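Local structure of prolyl-tRNA synthetase (Giardia lamblia ATCC 50803, 3IAL) at residues 23-28 with 158-163; 228-233 with 281-286. The protein probably catalyses the ATP-dependent attachment of L-proline to tRNA(Pro), with prolyl-adenylate bound here as the activated intermediate. All blocks are in the same frame, centred on the assembly; numbering follows the deposited sequence.

Contact 1 (23-28 with 158-163). With PR8 (5'-O-[(R)-hydroxy{[(2S)-pyrrolidin-2-ylcarbonyl]oxy}phosphoryl]adenosine), chain H.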
# COMPACT_ATOMS: atom_id res chain seq x y z
N THR B 23 -13.30 -16.83 27.76
CA THR B 23 -13.84 -15.52 27.35
C THR B 23 -13.31 -14.97 26.02
O THR B 23 -13.88 -14.03 25.48
CB THR B 23 -13.57 -14.42 28.43
OG1 THR B 23 -12.17 -14.13 28.50
CG2 THR B 23 -14.09 -14.83 29.81
N PHE B 24 -12.23 -15.56 25.49
CA PHE B 24 -11.52 -14.94 24.36
C PHE B 24 -12.40 -14.56 23.18
O PHE B 24 -12.29 -13.46 22.67
CB PHE B 24 -10.38 -15.81 23.83
CG PHE B 24 -9.74 -15.23 22.61
CD1 PHE B 24 -9.01 -14.05 22.70
CD2 PHE B 24 -9.94 -15.80 21.36
CE1 PHE B 24 -8.45 -13.48 21.56
CE2 PHE B 24 -9.37 -15.23 20.22
CZ PHE B 24 -8.63 -14.07 20.33
N ALA B 25 -13.25 -15.48 22.73
CA ALA B 25 -14.15 -15.26 21.59
C ALA B 25 -15.00 -14.00 21.78
O ALA B 25 -15.14 -13.19 20.86
CB ALA B 25 -15.05 -16.49 21.37
N ASP B 26 -15.55 -13.83 22.97
CA ASP B 26 -16.31 -12.61 23.31
C ASP B 26 -15.42 -11.37 23.46
O ASP B 26 -15.81 -10.27 23.07
CB ASP B 26 -17.12 -12.81 24.58
CG ASP B 26 -18.22 -13.83 24.41
OD1 ASP B 26 -18.65 -14.04 23.26
OD2 ASP B 26 -18.65 -14.41 25.42
N TRP B 27 -14.24 -11.56 24.04
CA TRP B 27 -13.27 -10.49 24.20
C TRP B 27 -12.88 -9.93 22.85
O TRP B 27 -12.86 -8.71 22.64
CB TRP B 27 -12.04 -11.04 24.94
CG TRP B 27 -10.99 -10.05 25.20
CD1 TRP B 27 -10.82 -9.30 26.33
CD2 TRP B 27 -9.92 -9.70 24.32
NE1 TRP B 27 -9.70 -8.50 26.20
CE2 TRP B 27 -9.15 -8.71 24.97
CE3 TRP B 27 -9.55 -10.12 23.04
CZ2 TRP B 27 -8.02 -8.15 24.39
CZ3 TRP B 27 -8.42 -9.55 22.46
CH2 TRP B 27 -7.68 -8.58 23.12
N PHE B 28 -12.58 -10.83 21.91
CA PHE B 28 -12.15 -10.45 20.56
C PHE B 28 -13.21 -9.62 19.84
O PHE B 28 -12.91 -8.54 19.33
CB PHE B 28 -11.81 -11.69 19.74
CG PHE B 28 -11.20 -11.38 18.41
CD1 PHE B 28 -9.83 -11.23 18.28
CD2 PHE B 28 -12.00 -11.25 17.27
CE1 PHE B 28 -9.25 -10.97 17.03
CE2 PHE B 28 -11.44 -10.97 16.03
CZ PHE B 28 -10.05 -10.83 15.91
N ASN B 158 -19.00 -18.98 9.02
CA ASN B 158 -18.80 -18.41 10.36
C ASN B 158 -17.67 -17.39 10.36
O ASN B 158 -16.56 -17.66 10.84
CB ASN B 158 -18.50 -19.51 11.38
CG ASN B 158 -19.67 -20.44 11.60
OD1 ASN B 158 -20.83 -20.00 11.65
ND2 ASN B 158 -19.38 -21.73 11.74
N THR B 159 -17.95 -16.22 9.79
CA THR B 159 -16.93 -15.21 9.60
C THR B 159 -16.57 -14.52 10.92
O THR B 159 -17.43 -14.29 11.77
CB THR B 159 -17.36 -14.15 8.54
OG1 THR B 159 -18.46 -13.38 9.03
CG2 THR B 159 -17.76 -14.82 7.23
N LYS B 160 -15.29 -14.20 11.08
CA LYS B 160 -14.78 -13.49 12.24
C LYS B 160 -13.74 -12.51 11.69
O LYS B 160 -12.85 -12.92 10.95
CB LYS B 160 -14.14 -14.48 13.23
CG LYS B 160 -13.74 -13.91 14.61
CD LYS B 160 -13.62 -15.04 15.66
CE LYS B 160 -13.26 -14.54 17.08
NZ LYS B 160 -14.41 -13.98 17.89
N PRO B 161 -13.86 -11.21 12.03
CA PRO B 161 -12.91 -10.21 11.53
C PRO B 161 -11.45 -10.64 11.68
O PRO B 161 -11.07 -11.18 12.72
CB PRO B 161 -13.19 -8.99 12.40
CG PRO B 161 -14.61 -9.11 12.72
CD PRO B 161 -14.90 -10.58 12.86
N LEU B 162 -10.66 -10.41 10.62
CA LEU B 162 -9.22 -10.69 10.60
C LEU B 162 -8.87 -12.18 10.49
O LEU B 162 -7.88 -12.52 9.87
CB LEU B 162 -8.50 -10.09 11.81
CG LEU B 162 -8.80 -8.63 12.18
CD1 LEU B 162 -7.97 -8.21 13.36
CD2 LEU B 162 -8.53 -7.71 10.99
N ILE B 163 -9.69 -13.04 11.08
CA ILE B 163 -9.36 -14.46 11.24
C ILE B 163 -9.99 -15.32 10.13
O ILE B 163 -9.32 -16.17 9.57
CB ILE B 163 -9.81 -14.96 12.65
CG1 ILE B 163 -8.87 -14.40 13.72
CG2 ILE B 163 -9.87 -16.47 12.73
CD1 ILE B 163 -9.41 -14.51 15.12
C PR8 H . -1.24 -19.51 0.07
N PR8 H . -0.79 -18.67 -2.15
O PR8 H . -2.39 -19.13 -0.16
P PR8 H . -1.94 -20.20 2.35
N1 PR8 H . -9.13 -15.10 6.43
C2 PR8 H . -8.00 -14.51 6.81
N3 PR8 H . -6.80 -15.00 6.49
C4 PR8 H . -6.69 -16.11 5.77
C5 PR8 H . -7.85 -16.76 5.36
C6 PR8 H . -9.09 -16.23 5.70
N6 PR8 H . -10.21 -16.83 5.31
N7 PR8 H . -7.48 -17.83 4.66
C8 PR8 H . -6.15 -17.86 4.63
N9 PR8 H . -5.65 -16.82 5.32
CA PR8 H . -0.15 -19.30 -0.99
CB PR8 H . 0.86 -18.31 -0.45
CD PR8 H . 0.01 -17.51 -2.52
CG PR8 H . 0.53 -16.99 -1.17
C1' PR8 H . -4.19 -16.54 5.50
O10 PR8 H . -0.82 -20.16 1.19
O1P PR8 H . -3.06 -21.13 2.06
C2' PR8 H . -3.49 -17.59 6.40
O2' PR8 H . -2.55 -16.94 7.27
O2P PR8 H . -1.15 -20.66 3.67
C3' PR8 H . -2.70 -18.40 5.40
O3' PR8 H . -1.58 -19.02 6.05
C4' PR8 H . -2.23 -17.25 4.53
O4' PR8 H . -3.49 -16.61 4.22
C5' PR8 H . -1.53 -17.80 3.31
O5' PR8 H . -2.39 -18.67 2.60

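Contact 2 (228-233 with 281-286)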
# COMPACT_ATOMS: atom_id res chain seq x y z
N VAL B 228 -0.17 -20.58 15.23
CA VAL B 228 -0.04 -19.74 16.42
C VAL B 228 -1.11 -20.09 17.44
O VAL B 228 -2.29 -20.06 17.13
CB VAL B 228 -0.15 -18.26 16.05
CG1 VAL B 228 -0.20 -17.39 17.30
CG2 VAL B 228 1.02 -17.85 15.14
N VAL B 229 -0.70 -20.41 18.66
CA VAL B 229 -1.66 -20.65 19.73
C VAL B 229 -2.36 -19.34 20.13
O VAL B 229 -1.72 -18.36 20.50
CB VAL B 229 -1.01 -21.27 20.97
CG1 VAL B 229 -2.06 -21.49 22.05
CG2 VAL B 229 -0.29 -22.57 20.61
N MET B 230 -3.69 -19.35 20.04
CA MET B 230 -4.52 -18.22 20.42
C MET B 230 -5.03 -18.39 21.85
O MET B 230 -5.00 -19.50 22.39
CB MET B 230 -5.69 -18.10 19.44
CG MET B 230 -5.24 -17.79 18.02
SD MET B 230 -4.77 -16.07 17.81
CE MET B 230 -6.37 -15.29 17.84
N PRO B 231 -5.51 -17.30 22.49
CA PRO B 231 -5.93 -17.37 23.90
C PRO B 231 -7.04 -18.37 24.20
O PRO B 231 -7.16 -18.81 25.33
CB PRO B 231 -6.38 -15.94 24.22
CG PRO B 231 -5.67 -15.09 23.25
CD PRO B 231 -5.51 -15.90 21.99
N CYS B 232 -7.85 -18.73 23.20
CA CYS B 232 -8.89 -19.75 23.36
C CYS B 232 -8.33 -21.18 23.38
O CYS B 232 -9.03 -22.10 23.75
CB CYS B 232 -9.92 -19.64 22.23
SG CYS B 232 -9.22 -19.80 20.54
N GLY B 233 -7.07 -21.36 22.97
CA GLY B 233 -6.46 -22.68 22.95
C GLY B 233 -6.46 -23.35 21.59
O GLY B 233 -5.84 -24.40 21.42
N ALA B 281 -1.22 -10.75 17.08
CA ALA B 281 -0.60 -9.69 17.89
C ALA B 281 -1.59 -9.05 18.85
O ALA B 281 -1.25 -8.79 20.00
CB ALA B 281 0.00 -8.64 16.99
N LEU B 282 -2.81 -8.79 18.37
CA LEU B 282 -3.81 -8.13 19.22
C LEU B 282 -4.29 -9.09 20.30
O LEU B 282 -4.44 -8.70 21.46
CB LEU B 282 -4.99 -7.63 18.39
CG LEU B 282 -4.70 -6.58 17.31
CD1 LEU B 282 -6.01 -6.15 16.69
CD2 LEU B 282 -3.93 -5.36 17.81
N SER B 283 -4.51 -10.34 19.91
CA SER B 283 -5.17 -11.32 20.76
C SER B 283 -4.27 -11.80 21.88
O SER B 283 -4.71 -11.95 23.03
CB SER B 283 -5.64 -12.51 19.92
OG SER B 283 -6.67 -12.14 19.01
N ILE B 284 -3.00 -12.03 21.55
CA ILE B 284 -2.04 -12.58 22.48
C ILE B 284 -1.62 -11.57 23.54
O ILE B 284 -1.49 -11.91 24.72
CB ILE B 284 -0.80 -13.12 21.75
CG1 ILE B 284 -1.20 -14.32 20.88
CG2 ILE B 284 0.28 -13.50 22.76
CD1 ILE B 284 -0.10 -14.86 19.99
N HIS B 285 -1.43 -10.32 23.13
CA HIS B 285 -0.98 -9.26 24.04
C HIS B 285 -2.12 -8.59 24.79
O HIS B 285 -1.88 -7.98 25.82
CB HIS B 285 -0.20 -8.20 23.26
CG HIS B 285 1.02 -8.74 22.58
ND1 HIS B 285 1.97 -9.48 23.26
CD2 HIS B 285 1.45 -8.65 21.30
CE1 HIS B 285 2.93 -9.82 22.42
NE2 HIS B 285 2.63 -9.34 21.22
N GLY B 286 -3.34 -8.68 24.28
CA GLY B 286 -4.50 -8.04 24.92
C GLY B 286 -4.70 -8.44 26.38
O GLY B 286 -4.27 -9.51 26.80

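Contact 1 (23-28 with 158-163)
Phe28 reaches from the first turns of helix 24-34 to the irregular loop 158-163, the closest pair of CA atoms, Phe28 CA and Pro161 CA, being 9.1 Å apart. The gap is bridged by side chains, chiefly the Phe28 ring. With its CG anti to the backbone N (chi1 -173°), the ring is carried off the helix and in among residues 160 to 163. The delta methyl of Ile163 lies over one face of the Phe28 ring, offset toward the rim, in a CH-pi contact of 4.2 Å from Ile163 CD1 to the ring centroid and 24° off the normal. At the edge, the carbonyl oxygen of Pro161 sits near the ring plane, 3.3 Å from Phe28 CE2, where the slightly positive rim hydrogens probably suit it. The Leu162 methyl CD1 approaches Phe28 CZ obliquely at 4.2 Å.

Lys160 runs back toward the helix. Its chain is extended as far as CE, which passes Phe28 CD2 at 3.5 Å, and then bends at the last torsion (chi4 80°), turning NZ toward the carbonyl oxygen of Ala25. That hydrogen bond, 3.2 Å from Lys160 NZ to Ala25 O, is weak; the ammonium group's stronger partner is Asp29, one turn further along the helix, through a salt bridge. The aliphatic part of the lysine thus borders the aromatic ring while its charge is held at the helix surface.

Beyond the ring, the loop meets the adenine of prolyl-adenylate: Ile163 O lies 3.3 Å from N1 of the ligand, and Leu162 O packs close to C2. The carbonyls of Leu162 and Ile163 accept hydrogen bonds from Thr275 OG1 and Arg276 NE, respectively. Helix 24-34 therefore packs behind the loop joining strands 143-152 and 167-177, the adenine-contacting motif 2 loop of the class II synthetase core.

Contact 2 (228-233 with 281-286)
Pro231 and Met230 meet the last turn of helix 276-285 at Ser283. The proline ring lies against the backbone there, with Pro231 CG 3.3 Å from Ser283 O and CD 4.0 Å from Ser283 CB. The Met230 chain, bent at both chi2 and chi3, curls round to bring its methyl to the same serine, CE standing 3.4 Å from Ser283 OG. Further back along the strand, a purely apolar pair forms where Ile284 CD1 touches Val228 CG1 at 3.7 Å, the two side chains crossing at a slant; the same methyl lies 3.9 Å from Val229 O.

A type I beta turn from Met230 to Gly233, closed by Gly233 N to Met230 O, places Pro231 at its second position, just after strand 222-229. On the helix side, Ser283 OG is tied back to Ala279 O, one turn earlier, and Ser283 O receives Lys19 NZ. Phe24 covers Met230, Pro231 and Ser283, and Ala432 of helix 416-438 packs on Ile284.

No hydrogen bond spans the two segments. Ser283 OG and O find their hydrogen bonds outside them, so strand end and helix meet here through van der Waals contacts, carbon against carbon and carbon against oxygen.

How the contacts relate
Both segments of contact 1 precede those of contact 2 in the sequence, yet the two centres lie only 11 Å apart and the contacts touch directly. Helix 24-34 is the common element: Phe24 CZ packs 3.0 Å from Ser283 OG and its CD1 3.5 Å from Pro231 CG, while Trp27 CZ2 lies 3.6 Å from Gly286 CA. The N-terminal helix packs at once against loop 158-163 through one side and against the end of strand 222-229 and helix 276-285 through another. That last helix also touches Leu162 and Ile163 through Ala279, so the two contacts are parts of one packed region joining helix 24-34 to the catalytic core, reaching the prolyl-adenylate pocket at the contact 1 end.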